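Local atomic coordinates of S-adenosylmethionine:2-demethylmenaquinone methyltransferase (PDB entry 2PCN), a protein that belongs to the Aldolase/RraA family and folds around a mixed beta-sheet flanked by helices. Residues Leu50-Lys64 and Ile79-His91. Sequence-based numbering, arbitrary orientation.
Sequences LETVPPGTVLVVDGK and IACERGLAGVIIH
V58 to D62 pair in parallel register with G87 to H91, the two strand axes 14° apart and 4.6 Å at their closest. L59 N donates to G87 O, and I89 N to L59 O. V61 N meets I89 O at 2.8 Å with an N-H...O angle of 174°, and H91 N closes on V61 O. Bonding starts before the strands: G56 N donates to G84 O and A86 N to T57 O. Each strand follows a helix, and the helix ends also meet. A Schellman motif with G84 as C-prime residue ends helix 74-82.

R83 reaches from this end to the carbonyls of L50 and V53, near the C-terminal end of helix 44-52. Its chain bends at chi3 (60°), bringing the guanidinium up against them. R83 NH1 donates to V53 O at 2.8 Å, in the carbonyl plane and on a lone pair. The same R83 NH1 donates to L50 O at 3.0 Å, from above that carbonyl plane. E51 O sits over one guanidinium face. A water donates to both V53 O and R83 O.

L50 CD2 lies against L85 CD2 at 3.4 Å, tight for two methyls, with the side chains crossing at about a right angle. L85 CD2 also touches V53 CG2, while V88 CG2 packs on L50 CD2. On the opposite sheet face V58 CG1 meets I89 CD1 at 4.0 Å. At the far end D62 OD1 lies at the edge of the H91 ring, 3.0 Å from H91 CD2. D62 OD1 also accepts from K64 N, an Asx turn, and F131 stacks on H91.

Strands 58-62 and 87-90, parallel neighbours joined through helix 74-82, make a beta-alpha-beta crossover in the core. Main-chain bonds set the strand register. R83, probably positively charged, gathers the carbonyl oxygens of L50 and V53 near the end of helix 44-52.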
ATOM      1  N   LEU A  50     -24.850 -12.471  -1.756  1.00  8.15           N
ATOM      2  CA  LEU A  50     -25.135 -11.072  -1.447  1.00 12.38           C
ATOM      3  C   LEU A  50     -26.614 -10.735  -1.579  1.00 10.49           C
ATOM      4  O   LEU A  50     -27.109  -9.824  -0.918  1.00 11.81           O
ATOM      5  CB  LEU A  50     -24.326 -10.145  -2.359  1.00  9.32           C
ATOM      6  CG  LEU A  50     -22.814 -10.138  -2.144  1.00 12.88           C
ATOM      7  CD1 LEU A  50     -22.150  -9.269  -3.205  1.00 15.58           C
ATOM      8  CD2 LEU A  50     -22.505  -9.622  -0.743  1.00 10.52           C
ATOM      9  N   GLU A  51     -27.319 -11.472  -2.430  1.00 14.49           N
ATOM     10  CA  GLU A  51     -28.740 -11.219  -2.639  1.00 17.14           C
ATOM     11  C   GLU A  51     -29.620 -11.966  -1.642  1.00 14.15           C
ATOM     12  O   GLU A  51     -30.818 -11.705  -1.563  1.00 13.86           O
ATOM     13  CB  GLU A  51     -29.149 -11.627  -4.058  1.00 19.37           C
ATOM     14  CG  GLU A  51     -28.306 -11.012  -5.161  1.00 17.40           C
ATOM     15  CD  GLU A  51     -28.688 -11.522  -6.538  1.00 20.10           C
ATOM     16  OE1 GLU A  51     -28.857 -12.749  -6.695  1.00 23.92           O
ATOM     17  OE2 GLU A  51     -28.806 -10.699  -7.469  1.00 23.00           O
ATOM     18  N   THR A  52     -29.030 -12.872  -0.866  1.00 12.73           N
ATOM     19  CA  THR A  52     -29.812 -13.663   0.079  1.00 14.89           C
ATOM     20  C   THR A  52     -29.430 -13.668   1.561  1.00 14.03           C
ATOM     21  O   THR A  52     -30.283 -13.949   2.400  1.00 16.33           O
ATOM     22  CB  THR A  52     -29.875 -15.128  -0.384  1.00 16.93           C
ATOM     23  OG1 THR A  52     -28.546 -15.660  -0.451  1.00 16.41           O
ATOM     24  CG2 THR A  52     -30.524 -15.217  -1.763  1.00 12.61           C
ATOM     25  N   VAL A  53     -28.178 -13.369   1.905  1.00 11.39           N
ATOM     26  CA  VAL A  53     -27.794 -13.390   3.319  1.00 12.43           C
ATOM     27  C   VAL A  53     -28.518 -12.325   4.156  1.00 13.57           C
ATOM     28  O   VAL A  53     -28.930 -11.287   3.642  1.00 13.77           O
ATOM     29  CB  VAL A  53     -26.263 -13.234   3.504  1.00 10.77           C
ATOM     30  CG1 VAL A  53     -25.543 -14.383   2.822  1.00 11.93           C
ATOM     31  CG2 VAL A  53     -25.792 -11.892   2.947  1.00 12.53           C
ATOM     32  N   PRO A  54     -28.687 -12.583   5.464  1.00 12.11           N
ATOM     33  CA  PRO A  54     -29.364 -11.653   6.376  1.00 13.50           C
ATOM     34  C   PRO A  54     -28.647 -10.315   6.521  1.00 13.38           C
ATOM     35  O   PRO A  54     -27.437 -10.225   6.325  1.00 12.81           O
ATOM     36  CB  PRO A  54     -29.383 -12.416   7.702  1.00 14.68           C
ATOM     37  CG  PRO A  54     -29.351 -13.846   7.284  1.00 15.72           C
ATOM     38  CD  PRO A  54     -28.341 -13.831   6.165  1.00 16.03           C
ATOM     39  N   PRO A  55     -29.394  -9.254   6.865  1.00 16.65           N
ATOM     40  CA  PRO A  55     -28.794  -7.928   7.039  1.00 14.89           C
ATOM     41  C   PRO A  55     -27.756  -7.999   8.159  1.00 18.13           C
ATOM     42  O   PRO A  55     -27.929  -8.748   9.124  1.00 15.51           O
ATOM     43  CB  PRO A  55     -29.991  -7.054   7.425  1.00 14.61           C
ATOM     44  CG  PRO A  55     -31.143  -7.736   6.743  1.00 23.67           C
ATOM     45  CD  PRO A  55     -30.858  -9.192   7.026  1.00 17.37           C
ATOM     46  N   GLY A  56     -26.680  -7.228   8.032  1.00 11.36           N
ATOM     47  CA  GLY A  56     -25.645  -7.227   9.055  1.00 15.29           C
ATOM     48  C   GLY A  56     -24.559  -8.265   8.834  1.00 15.76           C
ATOM     49  O   GLY A  56     -23.536  -8.267   9.523  1.00 12.96           O
ATOM     50  N   THR A  57     -24.777  -9.149   7.866  1.00 13.68           N
ATOM     51  CA  THR A  57     -23.819 -10.205   7.552  1.00 11.24           C
ATOM     52  C   THR A  57     -22.531  -9.679   6.929  1.00  8.90           C
ATOM     53  O   THR A  57     -22.527  -8.656   6.245  1.00  8.87           O
ATOM     54  CB  THR A  57     -24.414 -11.220   6.537  1.00 12.80           C
ATOM     55  OG1 THR A  57     -25.533 -11.893   7.120  1.00 10.44           O
ATOM     56  CG2 THR A  57     -23.363 -12.251   6.125  1.00  9.23           C
ATOM     57  N   VAL A  58     -21.439 -10.390   7.183  1.00  9.79           N
ATOM     58  CA  VAL A  58     -20.151 -10.072   6.589  1.00  6.99           C
ATOM     59  C   VAL A  58     -19.871 -11.289   5.714  1.00  7.10           C
ATOM     60  O   VAL A  58     -19.689 -12.394   6.224  1.00 10.09           O
ATOM     61  CB  VAL A  58     -19.021  -9.946   7.633  1.00 10.15           C
ATOM     62  CG1 VAL A  58     -17.673  -9.894   6.922  1.00 14.49           C
ATOM     63  CG2 VAL A  58     -19.209  -8.678   8.459  1.00  9.35           C
ATOM     64  N   LEU A  59     -19.870 -11.096   4.401  1.00  9.58           N
ATOM     65  CA  LEU A  59     -19.611 -12.201   3.488  1.00 10.41           C
ATOM     66  C   LEU A  59     -18.110 -12.402   3.345  1.00  8.09           C
ATOM     67  O   LEU A  59     -17.383 -11.466   3.016  1.00 10.21           O
ATOM     68  CB  LEU A  59     -20.218 -11.916   2.111  1.00 10.84           C
ATOM     69  CG  LEU A  59     -20.100 -13.083   1.122  1.00 14.11           C
ATOM     70  CD1 LEU A  59     -21.036 -14.202   1.549  1.00 14.79           C
ATOM     71  CD2 LEU A  59     -20.448 -12.620  -0.277  1.00  8.86           C
ATOM     72  N   VAL A  60     -17.646 -13.619   3.611  1.00  6.60           N
ATOM     73  CA  VAL A  60     -16.233 -13.942   3.481  1.00  6.68           C
ATOM     74  C   VAL A  60     -16.117 -14.833   2.254  1.00 11.44           C
ATOM     75  O   VAL A  60     -16.746 -15.893   2.183  1.00  7.53           O
ATOM     76  CB  VAL A  60     -15.705 -14.696   4.724  1.00  8.32           C
ATOM     77  CG1 VAL A  60     -14.223 -15.004   4.560  1.00  9.23           C
ATOM     78  CG2 VAL A  60     -15.932 -13.848   5.970  1.00 12.64           C
ATOM     79  N   VAL A  61     -15.323 -14.389   1.286  1.00  7.76           N
ATOM     80  CA  VAL A  61     -15.142 -15.128   0.042  1.00 11.65           C
ATOM     81  C   VAL A  61     -13.708 -15.608  -0.166  1.00  6.82           C
ATOM     82  O   VAL A  61     -12.776 -14.806  -0.205  1.00  8.48           O
ATOM     83  CB  VAL A  61     -15.534 -14.252  -1.168  1.00 10.22           C
ATOM     84  CG1 VAL A  61     -15.288 -15.007  -2.466  1.00  6.76           C
ATOM     85  CG2 VAL A  61     -16.993 -13.834  -1.054  1.00 10.19           C
ATOM     86  N   ASP A  62     -13.528 -16.919  -0.285  1.00  6.18           N
ATOM     87  CA  ASP A  62     -12.196 -17.447  -0.528  1.00  9.59           C
ATOM     88  C   ASP A  62     -12.045 -17.650  -2.029  1.00  8.40           C
ATOM     89  O   ASP A  62     -12.576 -18.608  -2.593  1.00 15.15           O
ATOM     90  CB  ASP A  62     -11.975 -18.777   0.194  1.00 13.48           C
ATOM     91  CG  ASP A  62     -10.569 -19.315  -0.015  1.00 19.47           C
ATOM     92  OD1 ASP A  62      -9.769 -18.625  -0.682  1.00 14.21           O
ATOM     93  OD2 ASP A  62     -10.260 -20.418   0.482  1.00 18.77           O
ATOM     94  N   GLY A  63     -11.337 -16.730  -2.671  1.00  8.09           N
ATOM     95  CA  GLY A  63     -11.116 -16.815  -4.103  1.00  6.32           C
ATOM     96  C   GLY A  63      -9.742 -17.377  -4.411  1.00  7.11           C
ATOM     97  O   GLY A  63      -9.224 -17.219  -5.517  1.00 10.86           O
ATOM     98  N   LYS A  64      -9.150 -18.034  -3.419  1.00 10.11           N
ATOM     99  CA  LYS A  64      -7.835 -18.647  -3.568  1.00 12.94           C
ATOM    100  C   LYS A  64      -6.727 -17.633  -3.797  1.00 12.89           C
ATOM    101  O   LYS A  64      -5.624 -17.995  -4.210  1.00 13.90           O
ATOM    102  CB  LYS A  64      -7.857 -19.652  -4.724  1.00 13.90           C
ATOM    103  CG  LYS A  64      -8.985 -20.674  -4.623  1.00 20.17           C
ATOM    104  CD  LYS A  64      -8.928 -21.421  -3.301  1.00 22.77           C
ATOM    105  CE  LYS A  64     -10.152 -22.296  -3.092  1.00 27.06           C
ATOM    106  NZ  LYS A  64     -11.408 -21.499  -3.009  1.00 24.29           N
ATOM    107  N   ILE A  79     -25.545  -3.995  -4.150  1.00 13.93           N
ATOM    108  CA  ILE A  79     -26.516  -4.929  -3.590  1.00 12.97           C
ATOM    109  C   ILE A  79     -26.253  -5.043  -2.093  1.00 12.00           C
ATOM    110  O   ILE A  79     -27.183  -5.029  -1.283  1.00 11.62           O
ATOM    111  CB  ILE A  79     -26.390  -6.335  -4.236  1.00 11.94           C
ATOM    112  CG1 ILE A  79     -26.753  -6.266  -5.720  1.00 12.75           C
ATOM    113  CG2 ILE A  79     -27.294  -7.328  -3.512  1.00 11.04           C
ATOM    114  CD1 ILE A  79     -26.544  -7.568  -6.456  1.00 18.79           C
ATOM    115  N   ALA A  80     -24.979  -5.145  -1.726  1.00 10.40           N
ATOM    116  CA  ALA A  80     -24.608  -5.254  -0.322  1.00 10.88           C
ATOM    117  C   ALA A  80     -25.117  -4.048   0.467  1.00 12.76           C
ATOM    118  O   ALA A  80     -25.551  -4.188   1.611  1.00 15.39           O
ATOM    119  CB  ALA A  80     -23.092  -5.379  -0.184  1.00 10.85           C
ATOM    120  N   CYS A  81     -25.063  -2.866  -0.138  1.00 12.43           N
ATOM    121  CA  CYS A  81     -25.546  -1.658   0.528  1.00 10.90           C
ATOM    122  C   CYS A  81     -27.067  -1.653   0.626  1.00 13.02           C
ATOM    123  O   CYS A  81     -27.631  -1.326   1.668  1.00  9.72           O
ATOM    124  CB  CYS A  81     -25.100  -0.405  -0.226  1.00 15.28           C
ATOM    125  SG  CYS A  81     -23.340  -0.055  -0.107  1.00 16.23           S
ATOM    126  N   GLU A  82     -27.726  -2.019  -0.468  1.00 10.67           N
ATOM    127  CA  GLU A  82     -29.184  -2.040  -0.509  1.00 15.14           C
ATOM    128  C   GLU A  82     -29.799  -3.033   0.475  1.00 15.74           C
ATOM    129  O   GLU A  82     -30.889  -2.796   0.998  1.00 13.21           O
ATOM    130  CB  GLU A  82     -29.665  -2.370  -1.926  1.00 14.45           C
ATOM    131  CG  GLU A  82     -29.091  -1.462  -2.995  1.00 13.64           C
ATOM    132  CD  GLU A  82     -29.553  -1.829  -4.392  1.00 18.46           C
ATOM    133  OE1 GLU A  82     -29.767  -3.030  -4.654  1.00 18.74           O
ATOM    134  OE2 GLU A  82     -29.683  -0.918  -5.235  1.00 19.22           O
ATOM    135  N   ARG A  83     -29.109  -4.140   0.735  1.00 10.93           N
ATOM    136  CA  ARG A  83     -29.650  -5.142   1.648  1.00 12.89           C
ATOM    137  C   ARG A  83     -29.095  -5.034   3.068  1.00 12.67           C
ATOM    138  O   ARG A  83     -29.309  -5.912   3.901  1.00 10.86           O
ATOM    139  CB  ARG A  83     -29.425  -6.547   1.068  1.00 14.76           C
ATOM    140  CG  ARG A  83     -29.993  -6.696  -0.335  1.00 10.22           C
ATOM    141  CD  ARG A  83     -30.079  -8.144  -0.802  1.00 15.90           C
ATOM    142  NE  ARG A  83     -30.931  -8.953   0.067  1.00 10.42           N
ATOM    143  CZ  ARG A  83     -30.476  -9.761   1.019  1.00 17.70           C
ATOM    144  NH1 ARG A  83     -29.172  -9.881   1.224  1.00 12.39           N
ATOM    145  NH2 ARG A  83     -31.328 -10.445   1.777  1.00 15.29           N
ATOM    146  N   GLY A  84     -28.381  -3.944   3.333  1.00 12.65           N
ATOM    147  CA  GLY A  84     -27.836  -3.703   4.656  1.00  9.84           C
ATOM    148  C   GLY A  84     -26.784  -4.654   5.195  1.00 11.60           C
ATOM    149  O   GLY A  84     -26.762  -4.932   6.391  1.00 10.65           O
ATOM    150  N   LEU A  85     -25.904  -5.153   4.335  1.00 10.34           N
ATOM    151  CA  LEU A  85     -24.856  -6.051   4.798  1.00  9.31           C
ATOM    152  C   LEU A  85     -23.759  -5.216   5.463  1.00 10.17           C
ATOM    153  O   LEU A  85     -23.635  -4.018   5.198  1.00 10.60           O
ATOM    154  CB  LEU A  85     -24.288  -6.857   3.623  1.00 14.37           C
ATOM    155  CG  LEU A  85     -25.228  -7.896   2.987  1.00 21.26           C
ATOM    156  CD1 LEU A  85     -26.471  -7.219   2.454  1.00 26.42           C
ATOM    157  CD2 LEU A  85     -24.508  -8.627   1.863  1.00 14.22           C
ATOM    158  N   ALA A  86     -22.978  -5.844   6.338  1.00  8.91           N
ATOM    159  CA  ALA A  86     -21.901  -5.151   7.044  1.00 12.33           C
ATOM    160  C   ALA A  86     -20.681  -4.951   6.146  1.00 12.58           C
ATOM    161  O   ALA A  86     -20.060  -3.884   6.154  1.00 12.39           O
ATOM    162  CB  ALA A  86     -21.505  -5.939   8.290  1.00 11.56           C
ATOM    163  N   GLY A  87     -20.340  -5.979   5.377  1.00  9.47           N
ATOM    164  CA  GLY A  87     -19.195  -5.872   4.492  1.00 10.31           C
ATOM    165  C   GLY A  87     -18.820  -7.174   3.818  1.00  9.10           C
ATOM    166  O   GLY A  87     -19.505  -8.187   3.974  1.00  9.58           O
ATOM    167  N   VAL A  88     -17.731  -7.137   3.058  1.00  8.65           N
ATOM    168  CA  VAL A  88     -17.241  -8.311   2.348  1.00  6.53           C
ATOM    169  C   VAL A  88     -15.726  -8.410   2.525  1.00  9.58           C
ATOM    170  O   VAL A  88     -15.023  -7.402   2.475  1.00 11.37           O
ATOM    171  CB  VAL A  88     -17.547  -8.222   0.829  1.00 10.80           C
ATOM    172  CG1 VAL A  88     -17.192  -9.539   0.149  1.00  8.35           C
ATOM    173  CG2 VAL A  88     -19.019  -7.872   0.601  1.00  8.86           C
ATOM    174  N   ILE A  89     -15.235  -9.625   2.748  1.00  6.34           N
ATOM    175  CA  ILE A  89     -13.802  -9.876   2.903  1.00  7.01           C
ATOM    176  C   ILE A  89     -13.466 -10.896   1.826  1.00 11.27           C
ATOM    177  O   ILE A  89     -14.009 -12.003   1.816  1.00  9.56           O
ATOM    178  CB  ILE A  89     -13.474 -10.446   4.295  1.00  8.27           C
ATOM    179  CG1 ILE A  89     -13.828  -9.407   5.364  1.00  8.34           C
ATOM    180  CG2 ILE A  89     -11.995 -10.819   4.370  1.00  9.69           C
ATOM    181  CD1 ILE A  89     -13.702  -9.903   6.790  1.00 10.77           C
ATOM    182  N   ILE A  90     -12.566 -10.525   0.919  1.00 10.46           N
ATOM    183  CA  ILE A  90     -12.235 -11.395  -0.203  1.00 12.61           C
ATOM    184  C   ILE A  90     -10.781 -11.827  -0.339  1.00 10.17           C
ATOM    185  O   ILE A  90      -9.880 -10.995  -0.440  1.00  9.00           O
ATOM    186  CB  ILE A  90     -12.643 -10.710  -1.532  1.00  8.13           C
ATOM    187  CG1 ILE A  90     -14.056 -10.137  -1.404  1.00  9.12           C
ATOM    188  CG2 ILE A  90     -12.566 -11.705  -2.684  1.00 11.69           C
ATOM    189  CD1 ILE A  90     -14.521  -9.356  -2.613  1.00 11.98           C
ATOM    190  N   HIS A  91     -10.559 -13.138  -0.338  1.00  9.27           N
ATOM    191  CA  HIS A  91      -9.218 -13.671  -0.534  1.00 10.43           C
ATOM    192  C   HIS A  91      -9.139 -13.731  -2.054  1.00 10.96           C
ATOM    193  O   HIS A  91      -9.265 -14.795  -2.670  1.00  7.47           O
ATOM    194  CB  HIS A  91      -9.090 -15.065   0.086  1.00 11.18           C
ATOM    195  CG  HIS A  91      -7.737 -15.684  -0.091  1.00  9.82           C
ATOM    196  ND1 HIS A  91      -6.579 -14.938  -0.150  1.00 16.84           N
ATOM    197  CD2 HIS A  91      -7.357 -16.977  -0.213  1.00  8.76           C
ATOM    198  CE1 HIS A  91      -5.543 -15.747  -0.305  1.00  9.82           C
ATOM    199  NE2 HIS A  91      -5.990 -16.990  -0.346  1.00 13.33           N
TER
HETATM  200  O   HOH W   1     -29.983  -8.679   3.949  1.00 18.92           O